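Local coordinates for protein iminosuccinate reductase (Paracoccus denitrificans, PDB 6RQA) that catalyses the NADH-dependent reduction of iminosuccinate to L-aspartate, regenerating the amino donor for the beta-hydroxyaspartate cycle that assimilates glyoxylate, at residues A38-I43 / A135-I140; L130-A135 / A161-A166; I215-S220 / I237-T242. All blocks are in the same frame, centred on the assembly; numbering follows the deposited sequence.

Interaction 1. Residues A38-I43 / A135-I140; sequences AAFEAI and ASAVSI
This is a helix-on-helix packing contact in which Phe40 and Ile43 of helix 36-51 press against Ala135, Ala137 and Val138 of helix 125-143. The short axes pass 9.2 Å apart and cross at -72°, so the helices meet over a small patch that is apolar throughout. Phe40 does the reaching. Its CG stands anti to the backbone N (chi1 -177°), which swings the ring across to the other helix. There CE1 comes to 3.5 Å from the backbone carbon Ala137 C, which lies at the ring edge near its plane, and the neighbouring CD1 is 3.7 Å from Ala137 CB. The CG2 methyl of Val138 lies off-centre above the ring, a CH-pi contact 4.1 Å from the centroid of the Phe40 ring and 29° off the normal. One turn on, Ile43 uses its CG2 branch, 3.9 Å from Ala135 CA, while the CG1 branch turns off toward Ala134. No hydrogen bond links 38-43 to 135-140. Within 135-140 a side-chain bond runs from Ser139 OG to Ser136 O at 2.7 Å; Ser139 OG is also bonded to His236 NE2. Around the patch, Val170 of helix 158-170 touches both Phe40 and Ala137, Leu291 and Val295 of helix 291-295 pack on Val138, and strand 235-239 lies against Ser136 and Ser139.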
loop_
_atom_site.group_PDB
_atom_site.type_symbol
_atom_site.label_atom_id
_atom_site.label_comp_id
_atom_site.label_asym_id
_atom_site.label_seq_id
_atom_site.Cartn_x
_atom_site.Cartn_y
_atom_site.Cartn_z
ATOM N N ALA A 38 5.889 27.001 -2.919
ATOM C CA ALA A 38 5.977 25.847 -3.810
ATOM C C ALA A 38 5.006 24.750 -3.394
ATOM O O ALA A 38 4.373 24.117 -4.247
ATOM C CB ALA A 38 7.409 25.314 -3.841
ATOM N N ALA A 39 4.876 24.506 -2.088
ATOM C CA ALA A 39 3.884 23.548 -1.616
ATOM C C ALA A 39 2.469 24.028 -1.901
ATOM O O ALA A 39 1.582 23.212 -2.173
ATOM C CB ALA A 39 4.064 23.293 -0.119
ATOM N N PHE A 40 2.242 25.342 -1.852
ATOM C CA PHE A 40 0.912 25.876 -2.123
ATOM C C PHE A 40 0.516 25.647 -3.577
ATOM O O PHE A 40 -0.610 25.225 -3.863
ATOM C CB PHE A 40 0.863 27.365 -1.777
ATOM C CG PHE A 40 -0.497 27.983 -1.947
ATOM C CD1 PHE A 40 -1.400 27.994 -0.899
ATOM C CD2 PHE A 40 -0.871 28.552 -3.154
ATOM C CE1 PHE A 40 -2.652 28.559 -1.050
ATOM C CE2 PHE A 40 -2.121 29.117 -3.312
ATOM C CZ PHE A 40 -3.012 29.121 -2.259
ATOM N N GLU A 41 1.433 25.920 -4.509
ATOM C CA GLU A 41 1.118 25.763 -5.926
ATOM C C GLU A 41 0.849 24.307 -6.279
ATOM O O GLU A 41 -0.004 24.014 -7.127
ATOM C CB GLU A 41 2.254 26.319 -6.785
ATOM C CG GLU A 41 2.504 27.806 -6.607
ATOM C CD GLU A 41 3.616 28.317 -7.502
ATOM O OE1 GLU A 41 3.752 29.552 -7.639
ATOM O OE2 GLU A 41 4.353 27.484 -8.072
ATOM N N ALA A 42 1.565 23.377 -5.644
ATOM C CA ALA A 42 1.355 21.962 -5.932
ATOM C C ALA A 42 -0.003 21.495 -5.423
ATOM O O ALA A 42 -0.747 20.817 -6.141
ATOM C CB ALA A 42 2.477 21.128 -5.317
ATOM N N ILE A 43 -0.347 21.861 -4.187
ATOM C CA ILE A 43 -1.586 21.379 -3.585
ATOM C C ILE A 43 -2.794 22.058 -4.219
ATOM O O ILE A 43 -3.844 21.431 -4.410
ATOM C CB ILE A 43 -1.545 21.586 -2.060
ATOM C CG1 ILE A 43 -0.379 20.799 -1.454
ATOM C CG2 ILE A 43 -2.857 21.170 -1.423
ATOM C CD1 ILE A 43 -0.311 19.359 -1.909
ATOM N N ALA A 135 -2.755 22.693 2.183
ATOM C CA ALA A 135 -4.177 22.424 1.992
ATOM C C ALA A 135 -5.036 23.425 2.753
ATOM O O ALA A 135 -6.030 23.933 2.220
ATOM C CB ALA A 135 -4.506 20.994 2.425
ATOM N N SER A 136 -4.664 23.728 3.999
ATOM C CA SER A 136 -5.407 24.722 4.766
ATOM C C SER A 136 -5.290 26.107 4.139
ATOM O O SER A 136 -6.250 26.884 4.157
ATOM C CB SER A 136 -4.912 24.744 6.212
ATOM O OG SER A 136 -5.615 25.708 6.975
ATOM N N ALA A 137 -4.123 26.430 3.577
ATOM C CA ALA A 137 -3.941 27.737 2.955
ATOM C C ALA A 137 -4.766 27.875 1.681
ATOM O O ALA A 137 -5.229 28.977 1.362
ATOM C CB ALA A 137 -2.460 27.978 2.663
ATOM N N VAL A 138 -4.958 26.779 0.942
ATOM C CA VAL A 138 -5.792 26.829 -0.256
ATOM C C VAL A 138 -7.234 27.150 0.115
ATOM O O VAL A 138 -7.887 27.979 -0.532
ATOM C CB VAL A 138 -5.685 25.505 -1.040
ATOM C CG1 VAL A 138 -6.703 25.472 -2.169
ATOM C CG2 VAL A 138 -4.278 25.326 -1.589
ATOM N N SER A 139 -7.751 26.507 1.166
ATOM C CA SER A 139 -9.104 26.807 1.620
ATOM C C SER A 139 -9.229 28.251 2.083
ATOM O O SER A 139 -10.285 28.868 1.910
ATOM C CB SER A 139 -9.507 25.857 2.747
ATOM O OG SER A 139 -8.799 26.151 3.937
ATOM N N ILE A 140 -8.167 28.807 2.670
ATOM C CA ILE A 140 -8.193 30.208 3.081
ATOM C C ILE A 140 -8.302 31.114 1.860
ATOM O O ILE A 140 -9.137 32.024 1.814
ATOM C CB ILE A 140 -6.952 30.545 3.926
ATOM C CG1 ILE A 140 -7.001 29.811 5.266
ATOM C CG2 ILE A 140 -6.841 32.047 4.143
ATOM C CD1 ILE A 140 -5.795 30.064 6.140
#

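Interaction 2. Residues L130-A135 / A161-A166; sequences LRTAAA and AFQMRA. With NAD (nicotinamide-adenine-dinucleotide), chain C.
The Phe162 ring meets Leu130 obliquely, with CD1 of the ring 4.0 Å from Leu130 CD2; NH2 of Arg165 lies 3.8 Å above one face of the Phe162 ring, displaced toward its rim. A second guanidinium, that of Arg131, turns an edge to the cofactor and brings NH2 to 3.2 Å from the carboxamide oxygen O7N of NAD, while its NE is in a salt bridge with Asp319. The contact packs the first helix of the Rossmann-type NAD-binding fold, 158-170, on helix 125-143, which leads into that fold from the mixed sheet. Helix 158-170 follows the glycine-rich loop after strand 150-154, and His158 N at its start bonds NAD. The short axes lie 8.3 Å apart, crossing at -45°. Alanines allow this approach. Ala133 CB sits over the backbone near Phe162 O and also touches Ala166 CB at 3.6 Å. Gln163 bends at chi2 (-68°), which folds its amide back alongside Ala133, OE1 lying 3.5 Å from Ala133 CA. Its NE2 faces Ala133 N, but both are donors and no bond joins them. Across from that amide, Thr132 offers its methyl, with CG2 3.5 Å from Gln163 NE2. The hydroxyl oxygen Thr132 OG1, whose hydrogen bond goes to Thr128 O, stands 3.2 Å from C4N of NAD, the ring carbon that exchanges hydride in nicotinamide chemistry.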
loop_
_atom_site.group_PDB
_atom_site.type_symbol
_atom_site.label_atom_id
_atom_site.label_comp_id
_atom_site.label_asym_id
_atom_site.label_seq_id
_atom_site.Cartn_x
_atom_site.Cartn_y
_atom_site.Cartn_z
ATOM N N LEU A 130 4.038 20.083 5.424
ATOM C CA LEU A 130 3.983 21.154 4.434
ATOM C C LEU A 130 2.706 21.084 3.604
ATOM O O LEU A 130 2.012 22.093 3.436
ATOM C CB LEU A 130 5.217 21.101 3.534
ATOM C CG LEU A 130 6.520 21.569 4.180
ATOM C CD1 LEU A 130 7.673 21.430 3.206
ATOM C CD2 LEU A 130 6.392 23.006 4.668
ATOM N N ARG A 131 2.377 19.902 3.069
ATOM C CA ARG A 131 1.176 19.802 2.243
ATOM C C ARG A 131 -0.091 19.957 3.076
ATOM O O ARG A 131 -1.111 20.430 2.563
ATOM C CB ARG A 131 1.160 18.484 1.458
ATOM C CG ARG A 131 1.241 17.196 2.278
ATOM C CD ARG A 131 -0.122 16.717 2.757
ATOM N NE ARG A 131 -0.129 15.289 3.056
ATOM C CZ ARG A 131 -1.089 14.673 3.736
ATOM N NH1 ARG A 131 -1.015 13.367 3.954
ATOM N NH2 ARG A 131 -2.118 15.363 4.208
ATOM N N THR A 132 -0.045 19.568 4.354
ATOM C CA THR A 132 -1.186 19.801 5.235
ATOM C C THR A 132 -1.401 21.290 5.458
ATOM O O THR A 132 -2.539 21.774 5.420
ATOM C CB THR A 132 -0.980 19.084 6.570
ATOM O OG1 THR A 132 -0.684 17.703 6.334
ATOM C CG2 THR A 132 -2.229 19.186 7.429
ATOM N N ALA A 133 -0.318 22.033 5.687
ATOM C CA ALA A 133 -0.428 23.481 5.809
ATOM C C ALA A 133 -0.830 24.113 4.482
ATOM O O ALA A 133 -1.568 25.105 4.459
ATOM C CB ALA A 133 0.893 24.064 6.308
ATOM N N ALA A 134 -0.358 23.553 3.368
ATOM C CA ALA A 134 -0.745 24.078 2.064
ATOM C C ALA A 134 -2.229 23.861 1.804
ATOM O O ALA A 134 -2.906 24.748 1.270
ATOM C CB ALA A 134 0.097 23.431 0.967
ATOM N N ALA A 135 -2.755 22.693 2.183
ATOM C CA ALA A 135 -4.177 22.424 1.992
ATOM C C ALA A 135 -5.036 23.425 2.753
ATOM O O ALA A 135 -6.030 23.933 2.220
ATOM C CB ALA A 135 -4.506 20.994 2.425
ATOM N N ALA A 161 2.883 25.370 13.746
ATOM C CA ALA A 161 3.796 26.364 13.191
ATOM C C ALA A 161 3.709 26.400 11.671
ATOM O O ALA A 161 3.665 27.479 11.069
ATOM C CB ALA A 161 5.226 26.070 13.642
ATOM N N PHE A 162 3.678 25.227 11.033
ATOM C CA PHE A 162 3.562 25.178 9.580
ATOM C C PHE A 162 2.233 25.757 9.115
ATOM O O PHE A 162 2.168 26.424 8.074
ATOM C CB PHE A 162 3.723 23.738 9.090
ATOM C CG PHE A 162 5.031 23.112 9.479
ATOM C CD1 PHE A 162 6.149 23.258 8.677
ATOM C CD2 PHE A 162 5.145 22.384 10.652
ATOM C CE1 PHE A 162 7.354 22.688 9.034
ATOM C CE2 PHE A 162 6.347 21.810 11.013
ATOM C CZ PHE A 162 7.453 21.963 10.203
ATOM N N GLN A 163 1.162 25.522 9.876
ATOM C CA GLN A 163 -0.139 26.070 9.507
ATOM C C GLN A 163 -0.124 27.593 9.544
ATOM O O GLN A 163 -0.694 28.249 8.664
ATOM C CB GLN A 163 -1.224 25.522 10.435
ATOM C CG GLN A 163 -1.306 24.000 10.482
ATOM C CD GLN A 163 -1.786 23.389 9.177
ATOM O OE1 GLN A 163 -2.587 23.983 8.455
ATOM N NE2 GLN A 163 -1.296 22.193 8.871
ATOM N N MET A 164 0.534 28.175 10.550
ATOM C CA MET A 164 0.556 29.630 10.669
ATOM C C MET A 164 1.397 30.263 9.567
ATOM O O MET A 164 1.019 31.303 9.011
ATOM C CB MET A 164 1.077 30.037 12.049
ATOM C CG MET A 164 0.941 31.525 12.344
ATOM S SD MET A 164 1.578 32.001 13.964
ATOM C CE MET A 164 0.577 30.980 15.036
ATOM N N ARG A 165 2.537 29.654 9.235
ATOM C CA ARG A 165 3.382 30.205 8.180
ATOM C C ARG A 165 2.689 30.145 6.825
ATOM O O ARG A 165 2.758 31.102 6.044
ATOM C CB ARG A 165 4.720 29.465 8.133
ATOM C CG ARG A 165 5.700 29.888 9.215
ATOM C CD ARG A 165 7.089 29.320 8.962
ATOM N NE ARG A 165 7.186 27.908 9.319
ATOM C CZ ARG A 165 7.644 27.466 10.487
ATOM N NH1 ARG A 165 8.050 28.326 11.411
ATOM N NH2 ARG A 165 7.699 26.163 10.729
ATOM N N ALA A 166 2.012 29.034 6.526
ATOM C CA ALA A 166 1.330 28.916 5.242
ATOM C C ALA A 166 0.133 29.854 5.154
ATOM O O ALA A 166 -0.175 30.365 4.071
ATOM C CB ALA A 166 0.894 27.469 5.008
HETATM P PA NAD C . 0.900 17.097 18.232
HETATM O O1A NAD C . 0.574 15.982 19.187
HETATM O O2A NAD C . 2.182 17.814 17.958
HETATM O O5B NAD C . -0.018 18.348 19.009
HETATM C C5B NAD C . -1.211 17.788 19.400
HETATM C C4B NAD C . -2.072 18.865 20.006
HETATM O O4B NAD C . -3.356 18.321 20.246
HETATM C C3B NAD C . -1.441 19.172 21.362
HETATM O O3B NAD C . -0.550 20.211 21.114
HETATM C C2B NAD C . -2.659 19.617 22.179
HETATM O O2B NAD C . -2.933 20.968 22.019
HETATM C C1B NAD C . -3.836 18.812 21.495
HETATM N N9A NAD C . -4.203 17.630 22.282
HETATM C C8A NAD C . -3.433 16.515 22.661
HETATM N N7A NAD C . -4.122 15.630 23.381
HETATM C C5A NAD C . -5.411 16.185 23.479
HETATM C C6A NAD C . -6.604 15.742 24.110
HETATM N N6A NAD C . -6.609 14.555 24.779
HETATM N N1A NAD C . -7.745 16.501 24.048
HETATM C C2A NAD C . -7.657 17.682 23.358
HETATM N N3A NAD C . -6.605 18.229 22.710
HETATM C C4A NAD C . -5.481 17.438 22.797
HETATM O O3 NAD C . 0.057 16.554 16.971
HETATM P PN NAD C . 0.456 17.187 15.571
HETATM O O1N NAD C . 0.642 18.677 15.430
HETATM O O2N NAD C . 1.238 16.062 14.994
HETATM O O5D NAD C . -0.977 16.994 14.530
HETATM C C5D NAD C . -2.065 17.142 15.336
HETATM C C4D NAD C . -3.270 16.601 14.608
HETATM O O4D NAD C . -3.110 16.875 13.200
HETATM C C3D NAD C . -3.246 15.052 14.776
HETATM O O3D NAD C . -4.518 14.699 15.188
HETATM C C2D NAD C . -2.950 14.554 13.349
HETATM O O2D NAD C . -3.677 13.432 12.978
HETATM C C1D NAD C . -3.554 15.729 12.544
HETATM N N1N NAD C . -2.954 15.746 11.151
HETATM C C2N NAD C . -3.820 16.014 10.132
HETATM C C3N NAD C . -3.346 16.047 8.822
HETATM C C7N NAD C . -4.360 16.350 7.770
HETATM O O7N NAD C . -4.066 16.397 6.580
HETATM N N7N NAD C . -5.644 16.575 8.202
HETATM C C4N NAD C . -1.995 15.803 8.570
HETATM C C5N NAD C . -1.136 15.530 9.628
HETATM C C6N NAD C . -1.625 15.502 10.939
#

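Interaction 3. Residues I215-S220 / I237-T242; sequences IVSITS and IAAMGT. With NAD (nicotinamide-adenine-dinucleotide), chain C.
Ala238 N donates to Ile215 O at 2.6 Å, almost straight at 169° and end-on to the carbonyl; Ser217 N answers by donating to Ala238 O at 3.1 Å, arriving tilted 34° from the carbonyl plane. The third bond, Met240 N to Ser217 O at 2.9 Å, carries the pairing past the end of the regular strands. Beyond it the two chains become loops, and their backbones turn to the cofactor. Ser220 N bonds the adenosine ribose oxygen O4B of NAD at 3.1 Å, the nicotinamide amide N7N of NAD donates to Met240 O at 2.7 Å, and the O3D hydroxyl of NAD donates to Gly241 O at 3.2 Å. Glu249 joins the two loops: OE1 is bonded to Ser217 OG and Gly241 N, and OE2 to Thr219 N. Strands 214-217 and 235-239 are neighbours in the parallel sheet of a Rossmann-type domain, where NAD lies across the C-terminal ends of the strands; on the far side of 214-217, strand 150-154 pairs with Val216 and Ile218. Packing follows the alternation of the strands. Val216 and Ala238 share one face, CG2 of the valine 3.9 Å from CB of the alanine, and Ser136 of helix 125-143 packs on both. Ile215, Ser217, Ile237 and Ala239 point to the other face, with Ile215 and Ile237 meeting through their CG2 methyls. Nearer the cofactor, Ile218 sets CG1 anti to its own backbone nitrogen (chi1 -172°), which brings CD1 across to Met240 CB at 3.6 Å and also close to the ribose oxygen O4D of NAD.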
loop_
_atom_site.group_PDB
_atom_site.type_symbol
_atom_site.label_atom_id
_atom_site.label_comp_id
_atom_site.label_asym_id
_atom_site.label_seq_id
_atom_site.Cartn_x
_atom_site.Cartn_y
_atom_site.Cartn_z
ATOM N N ILE A 215 -10.082 30.583 11.221
ATOM C CA ILE A 215 -9.756 29.688 12.324
ATOM C C ILE A 215 -9.147 28.419 11.748
ATOM O O ILE A 215 -9.699 27.829 10.812
ATOM C CB ILE A 215 -10.996 29.361 13.179
ATOM C CG1 ILE A 215 -11.570 30.637 13.800
ATOM C CG2 ILE A 215 -10.646 28.355 14.265
ATOM C CD1 ILE A 215 -12.798 30.400 14.651
ATOM N N VAL A 216 -8.011 28.007 12.302
ATOM C CA VAL A 216 -7.325 26.784 11.901
ATOM C C VAL A 216 -7.115 25.934 13.145
ATOM O O VAL A 216 -6.399 26.344 14.067
ATOM C CB VAL A 216 -5.982 27.071 11.211
ATOM C CG1 VAL A 216 -5.235 25.774 10.953
ATOM C CG2 VAL A 216 -6.207 27.830 9.913
ATOM N N SER A 217 -7.740 24.761 13.174
ATOM C CA SER A 217 -7.610 23.817 14.276
ATOM C C SER A 217 -6.761 22.638 13.824
ATOM O O SER A 217 -6.977 22.095 12.735
ATOM C CB SER A 217 -8.982 23.338 14.755
ATOM O OG SER A 217 -9.714 22.743 13.697
ATOM N N ILE A 218 -5.801 22.245 14.660
ATOM C CA ILE A 218 -4.842 21.205 14.305
ATOM C C ILE A 218 -4.519 20.389 15.557
ATOM O O ILE A 218 -3.353 20.118 15.869
ATOM C CB ILE A 218 -3.589 21.834 13.652
ATOM C CG1 ILE A 218 -2.644 20.772 13.075
ATOM C CG2 ILE A 218 -2.885 22.811 14.606
ATOM C CD1 ILE A 218 -3.182 20.080 11.848
ATOM N N THR A 219 -5.557 19.983 16.282
ATOM C CA THR A 219 -5.406 19.245 17.526
ATOM C C THR A 219 -5.773 17.780 17.333
ATOM O O THR A 219 -6.525 17.416 16.425
ATOM C CB THR A 219 -6.282 19.839 18.636
ATOM O OG1 THR A 219 -7.660 19.574 18.348
ATOM C CG2 THR A 219 -6.077 21.337 18.736
ATOM N N SER A 220 -5.229 16.940 18.212
ATOM C CA SER A 220 -5.595 15.527 18.281
ATOM C C SER A 220 -6.542 15.359 19.468
ATOM O O SER A 220 -6.161 14.919 20.552
ATOM C CB SER A 220 -4.355 14.648 18.410
ATOM O OG SER A 220 -4.705 13.276 18.411
ATOM N N ILE A 237 -13.428 28.229 8.975
ATOM C CA ILE A 237 -12.820 27.288 9.908
ATOM C C ILE A 237 -12.132 26.201 9.095
ATOM O O ILE A 237 -12.791 25.418 8.400
ATOM C CB ILE A 237 -13.856 26.687 10.868
ATOM C CG1 ILE A 237 -14.656 27.796 11.553
ATOM C CG2 ILE A 237 -13.170 25.804 11.901
ATOM C CD1 ILE A 237 -15.759 27.286 12.456
ATOM N N ALA A 238 -10.805 26.146 9.181
ATOM C CA ALA A 238 -10.017 25.108 8.520
ATOM C C ALA A 238 -9.743 24.015 9.549
ATOM O O ALA A 238 -8.757 24.061 10.285
ATOM C CB ALA A 238 -8.731 25.684 7.942
ATOM N N ALA A 239 -10.635 23.026 9.600
ATOM C CA ALA A 239 -10.507 21.913 10.536
ATOM C C ALA A 239 -9.553 20.880 9.949
ATOM O O ALA A 239 -9.892 20.184 8.987
ATOM C CB ALA A 239 -11.874 21.300 10.827
ATOM N N MET A 240 -8.359 20.774 10.532
ATOM C CA MET A 240 -7.319 19.901 10.010
ATOM C C MET A 240 -6.946 18.756 10.939
ATOM O O MET A 240 -6.229 17.848 10.508
ATOM C CB MET A 240 -6.051 20.713 9.698
ATOM C CG MET A 240 -6.293 21.968 8.873
ATOM S SD MET A 240 -6.918 21.617 7.220
ATOM C CE MET A 240 -5.560 20.666 6.539
ATOM N N GLY A 241 -7.409 18.764 12.187
ATOM C CA GLY A 241 -6.964 17.790 13.165
ATOM C C GLY A 241 -7.606 16.421 13.062
ATOM O O GLY A 241 -6.925 15.403 13.223
ATOM N N THR A 242 -8.910 16.375 12.798
ATOM C CA THR A 242 -9.652 15.117 12.810
ATOM C C THR A 242 -9.387 14.354 11.518
ATOM O O THR A 242 -9.881 14.732 10.450
ATOM C CB THR A 242 -11.145 15.375 12.994
ATOM O OG1 THR A 242 -11.362 16.072 14.227
ATOM C CG2 THR A 242 -11.908 14.060 13.019
HETATM P PA NAD C . 0.900 17.097 18.232
HETATM O O1A NAD C . 0.574 15.982 19.187
HETATM O O2A NAD C . 2.182 17.814 17.958
HETATM O O5B NAD C . -0.018 18.348 19.009
HETATM C C5B NAD C . -1.211 17.788 19.400
HETATM C C4B NAD C . -2.072 18.865 20.006
HETATM O O4B NAD C . -3.356 18.321 20.246
HETATM C C3B NAD C . -1.441 19.172 21.362
HETATM O O3B NAD C . -0.550 20.211 21.114
HETATM C C2B NAD C . -2.659 19.617 22.179
HETATM O O2B NAD C . -2.933 20.968 22.019
HETATM C C1B NAD C . -3.836 18.812 21.495
HETATM N N9A NAD C . -4.203 17.630 22.282
HETATM C C8A NAD C . -3.433 16.515 22.661
HETATM N N7A NAD C . -4.122 15.630 23.381
HETATM C C5A NAD C . -5.411 16.185 23.479
HETATM C C6A NAD C . -6.604 15.742 24.110
HETATM N N6A NAD C . -6.609 14.555 24.779
HETATM N N1A NAD C . -7.745 16.501 24.048
HETATM C C2A NAD C . -7.657 17.682 23.358
HETATM N N3A NAD C . -6.605 18.229 22.710
HETATM C C4A NAD C . -5.481 17.438 22.797
HETATM O O3 NAD C . 0.057 16.554 16.971
HETATM P PN NAD C . 0.456 17.187 15.571
HETATM O O1N NAD C . 0.642 18.677 15.430
HETATM O O2N NAD C . 1.238 16.062 14.994
HETATM O O5D NAD C . -0.977 16.994 14.530
HETATM C C5D NAD C . -2.065 17.142 15.336
HETATM C C4D NAD C . -3.270 16.601 14.608
HETATM O O4D NAD C . -3.110 16.875 13.200
HETATM C C3D NAD C . -3.246 15.052 14.776
HETATM O O3D NAD C . -4.518 14.699 15.188
HETATM C C2D NAD C . -2.950 14.554 13.349
HETATM O O2D NAD C . -3.677 13.432 12.978
HETATM C C1D NAD C . -3.554 15.729 12.544
HETATM N N1N NAD C . -2.954 15.746 11.151
HETATM C C2N NAD C . -3.820 16.014 10.132
HETATM C C3N NAD C . -3.346 16.047 8.822
HETATM C C7N NAD C . -4.360 16.350 7.770
HETATM O O7N NAD C . -4.066 16.397 6.580
HETATM N N7N NAD C . -5.644 16.575 8.202
HETATM C C4N NAD C . -1.995 15.803 8.570
HETATM C C5N NAD C . -1.136 15.530 9.628
HETATM C C6N NAD C . -1.625 15.502 10.939
#

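How the interactions relate
All three contacts are buried, and helix 125-143 ties them together. It carries one segment of interaction 1 and one of interaction 2, which share Ala135, and it also lies against the strands of interaction 3. Helix 36-51 and helix 158-170 both pack on it, and meet each other where Val170 touches Phe40. The chemistry shifts toward the cofactor: interaction 1 is apolar and does not touch NAD, interaction 2 is still close helix packing but presents Arg131 and Thr132 to the nicotinamide end, and interaction 3 is backbone hydrogen bonding that continues into NAD itself. Gln163 and Met240 join the last two, the glutamine side chain packing on Val216, Ile218 and Met240.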